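PDB 6OMZ: dihydropteroate synthase from Mycobacterium smegmatis, which probably condenses para-aminobenzoate with 6-hydroxymethyl-7,8-dihydropterin diphosphate to give 7,8-dihydropteroate, the immediate precursor of folate derivatives. Local coordinates for residues 96-101 / 117-122. The protein carries 1 engineered substitution. Sequence-based numbering, arbitrary orientation.
Sequences GITISI and AHIVND. With PMM (pterin-6-yl-methyl-monophosphate), chain D; EDO (1,2-ethanediol), chain L.
Ile119 lays its CB against Ser100 CB at 3.7 Å; its CG2 covers the same methylene, while CD1 reaches back to the Thr98 methyl. These side chains share the barrel-interior face of two parallel strands, and Ser100 OG is hydrogen-bonded to Asp63. On the outer face the Ala117 methyl is a small bump set between Ile99 CG2, 4.1 Å from its CB, and Ile101 CG2. With Ile101 CG1 anti to the backbone N (chi1 172°), CG2 falls between N and the carbonyl carbon, reaching over Ile119 O to Val120 CG2, 3.9 Å from it. Ile99 O opens the pairing with a fork, accepting from His118 N at 2.8 Å and, less straight, from Ile119 N. Ile101 then gives its N to Ile119 O and receives Asn121 N at its own O (2.7 Å). Beyond this last bond the Asn121 amide reads the pterin edge of the bound ligand: OD1 accepts from N2 of PMM at 2.9 Å, and ND2 donates to N1 of PMM. The pair closes a beta-alpha-beta unit of the TIM barrel through helix 106-114, with strands 61-65 and 143-146 flanking it, helix 78-93 packed on Ile99 and Ile101, and helix 132-139 on Val120.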
loop_
_atom_site.group_PDB
_atom_site.type_symbol
_atom_site.label_atom_id
_atom_site.label_comp_id
_atom_site.label_asym_id
_atom_site.label_seq_id
_atom_site.Cartn_x
_atom_site.Cartn_y
_atom_site.Cartn_z
ATOM N N GLY A 96 -1.363 -4.477 -20.448
ATOM C CA GLY A 96 -1.375 -5.744 -19.738
ATOM C C GLY A 96 -0.825 -5.689 -18.330
ATOM O O GLY A 96 -0.463 -6.734 -17.768
ATOM N N ILE A 97 -0.739 -4.507 -17.756
ATOM C CA ILE A 97 -0.193 -4.320 -16.414
ATOM C C ILE A 97 -1.270 -4.612 -15.383
ATOM O O ILE A 97 -2.436 -4.244 -15.564
ATOM C CB ILE A 97 0.354 -2.888 -16.273
ATOM C CG1 ILE A 97 1.530 -2.697 -17.241
ATOM C CG2 ILE A 97 0.754 -2.577 -14.818
ATOM C CD1 ILE A 97 1.989 -1.274 -17.409
ATOM N N THR A 98 -0.884 -5.280 -14.291
ATOM C CA THR A 98 -1.792 -5.487 -13.167
ATOM C C THR A 98 -1.814 -4.247 -12.288
ATOM O O THR A 98 -0.762 -3.789 -11.825
ATOM C CB THR A 98 -1.352 -6.689 -12.329
ATOM O OG1 THR A 98 -1.325 -7.862 -13.149
ATOM C CG2 THR A 98 -2.309 -6.887 -11.161
ATOM N N ILE A 99 -3.010 -3.731 -12.024
ATOM C CA ILE A 99 -3.179 -2.403 -11.447
ATOM C C ILE A 99 -4.072 -2.494 -10.223
ATOM O O ILE A 99 -5.160 -3.078 -10.286
ATOM C CB ILE A 99 -3.792 -1.426 -12.466
ATOM C CG1 ILE A 99 -2.838 -1.227 -13.647
ATOM C CG2 ILE A 99 -4.126 -0.081 -11.793
ATOM C CD1 ILE A 99 -3.523 -0.660 -14.853
ATOM N N SER A 100 -3.632 -1.900 -9.119
ATOM C CA SER A 100 -4.501 -1.702 -7.969
ATOM C C SER A 100 -4.885 -0.233 -7.883
ATOM O O SER A 100 -4.074 0.648 -8.198
ATOM C CB SER A 100 -3.835 -2.158 -6.670
ATOM O OG SER A 100 -2.619 -1.489 -6.441
ATOM N N ILE A 101 -6.130 0.026 -7.479
ATOM C CA ILE A 101 -6.627 1.377 -7.227
ATOM C C ILE A 101 -6.566 1.647 -5.721
ATOM O O ILE A 101 -7.193 0.939 -4.921
ATOM C CB ILE A 101 -8.055 1.573 -7.771
ATOM C CG1 ILE A 101 -8.640 2.931 -7.317
ATOM C CG2 ILE A 101 -8.989 0.420 -7.358
ATOM C CD1 ILE A 101 -7.945 4.160 -7.970
ATOM N N ALA A 117 -8.425 -1.565 -13.604
ATOM C CA ALA A 117 -7.791 -2.003 -12.373
ATOM C C ALA A 117 -8.304 -3.390 -12.006
ATOM O O ALA A 117 -9.450 -3.743 -12.287
ATOM C CB ALA A 117 -8.077 -1.026 -11.233
ATOM N N HIS A 118 -7.439 -4.184 -11.385
ATOM C CA HIS A 118 -7.786 -5.554 -11.015
ATOM C C HIS A 118 -7.694 -5.836 -9.524
ATOM O O HIS A 118 -7.960 -6.970 -9.113
ATOM C CB HIS A 118 -6.898 -6.557 -11.764
ATOM C CG HIS A 118 -7.305 -6.774 -13.189
ATOM N ND1 HIS A 118 -6.473 -7.360 -14.120
ATOM C CD2 HIS A 118 -8.458 -6.490 -13.842
ATOM C CE1 HIS A 118 -7.094 -7.422 -15.285
ATOM N NE2 HIS A 118 -8.299 -6.901 -15.144
ATOM N N ILE A 119 -7.294 -4.856 -8.713
ATOM C CA ILE A 119 -7.214 -4.976 -7.262
ATOM C C ILE A 119 -7.684 -3.647 -6.680
ATOM O O ILE A 119 -7.420 -2.591 -7.253
ATOM C CB ILE A 119 -5.760 -5.264 -6.803
ATOM C CG1 ILE A 119 -5.211 -6.570 -7.391
ATOM C CG2 ILE A 119 -5.631 -5.260 -5.271
ATOM C CD1 ILE A 119 -3.695 -6.648 -7.219
ATOM N N VAL A 120 -8.358 -3.687 -5.531
ATOM C CA VAL A 120 -8.753 -2.477 -4.807
ATOM C C VAL A 120 -7.942 -2.408 -3.521
ATOM O O VAL A 120 -7.936 -3.365 -2.738
ATOM C CB VAL A 120 -10.260 -2.453 -4.490
ATOM C CG1 VAL A 120 -10.602 -1.200 -3.651
ATOM C CG2 VAL A 120 -11.066 -2.467 -5.772
ATOM N N ASN A 121 -7.262 -1.282 -3.308
ATOM C CA ASN A 121 -6.401 -1.067 -2.148
ATOM C C ASN A 121 -7.038 0.013 -1.269
ATOM O O ASN A 121 -6.973 1.199 -1.596
ATOM C CB ASN A 121 -4.999 -0.649 -2.597
ATOM C CG ASN A 121 -4.093 -0.337 -1.427
ATOM O OD1 ASN A 121 -4.285 -0.870 -0.337
ATOM N ND2 ASN A 121 -3.102 0.533 -1.644
ATOM N N ASP A 122 -7.624 -0.394 -0.141
ATOM C CA ASP A 122 -8.454 0.486 0.692
ATOM C C ASP A 122 -7.755 0.759 2.020
ATOM O O ASP A 122 -7.762 -0.092 2.915
ATOM C CB ASP A 122 -9.810 -0.176 0.897
ATOM C CG ASP A 122 -10.802 0.689 1.657
ATOM O OD1 ASP A 122 -10.462 1.801 2.136
ATOM O OD2 ASP A 122 -11.952 0.224 1.762
HETATM N N5 PMM D . 0.435 3.893 2.545
HETATM C C6 PMM D . -0.048 4.953 1.868
HETATM C C7 PMM D . -1.039 4.790 0.916
HETATM N N8 PMM D . -1.610 3.619 0.610
HETATM N N1 PMM D . -1.776 1.396 1.023
HETATM C C2 PMM D . -1.402 0.314 1.702
HETATM N N2 PMM D . -2.028 -0.847 1.491
HETATM N N3 PMM D . -0.413 0.329 2.645
HETATM C C4 PMM D . 0.305 1.444 3.019
HETATM O O4 PMM D . 1.196 1.370 3.858
HETATM C C4A PMM D . -0.088 2.679 2.308
HETATM C C8A PMM D . -1.137 2.581 1.313
HETATM C C9 PMM D . 0.454 6.306 2.279
HETATM O O10 PMM D . 1.845 6.450 1.891
HETATM P PA PMM D . 2.428 7.094 0.510
HETATM O O1P PMM D . 3.901 6.938 0.604
HETATM O O2P PMM D . 1.851 6.327 -0.681
HETATM O O3P PMM D . 1.988 8.551 0.435
HETATM C C1 EDO L . 3.071 -5.532 -14.381
HETATM O O1 EDO L . 1.792 -5.976 -13.915
HETATM C C2 EDO L . 3.845 -6.744 -14.885
HETATM O O2 EDO L . 2.996 -7.471 -15.778
HETATM O O HOH W 1 -4.086 -8.908 -13.609
#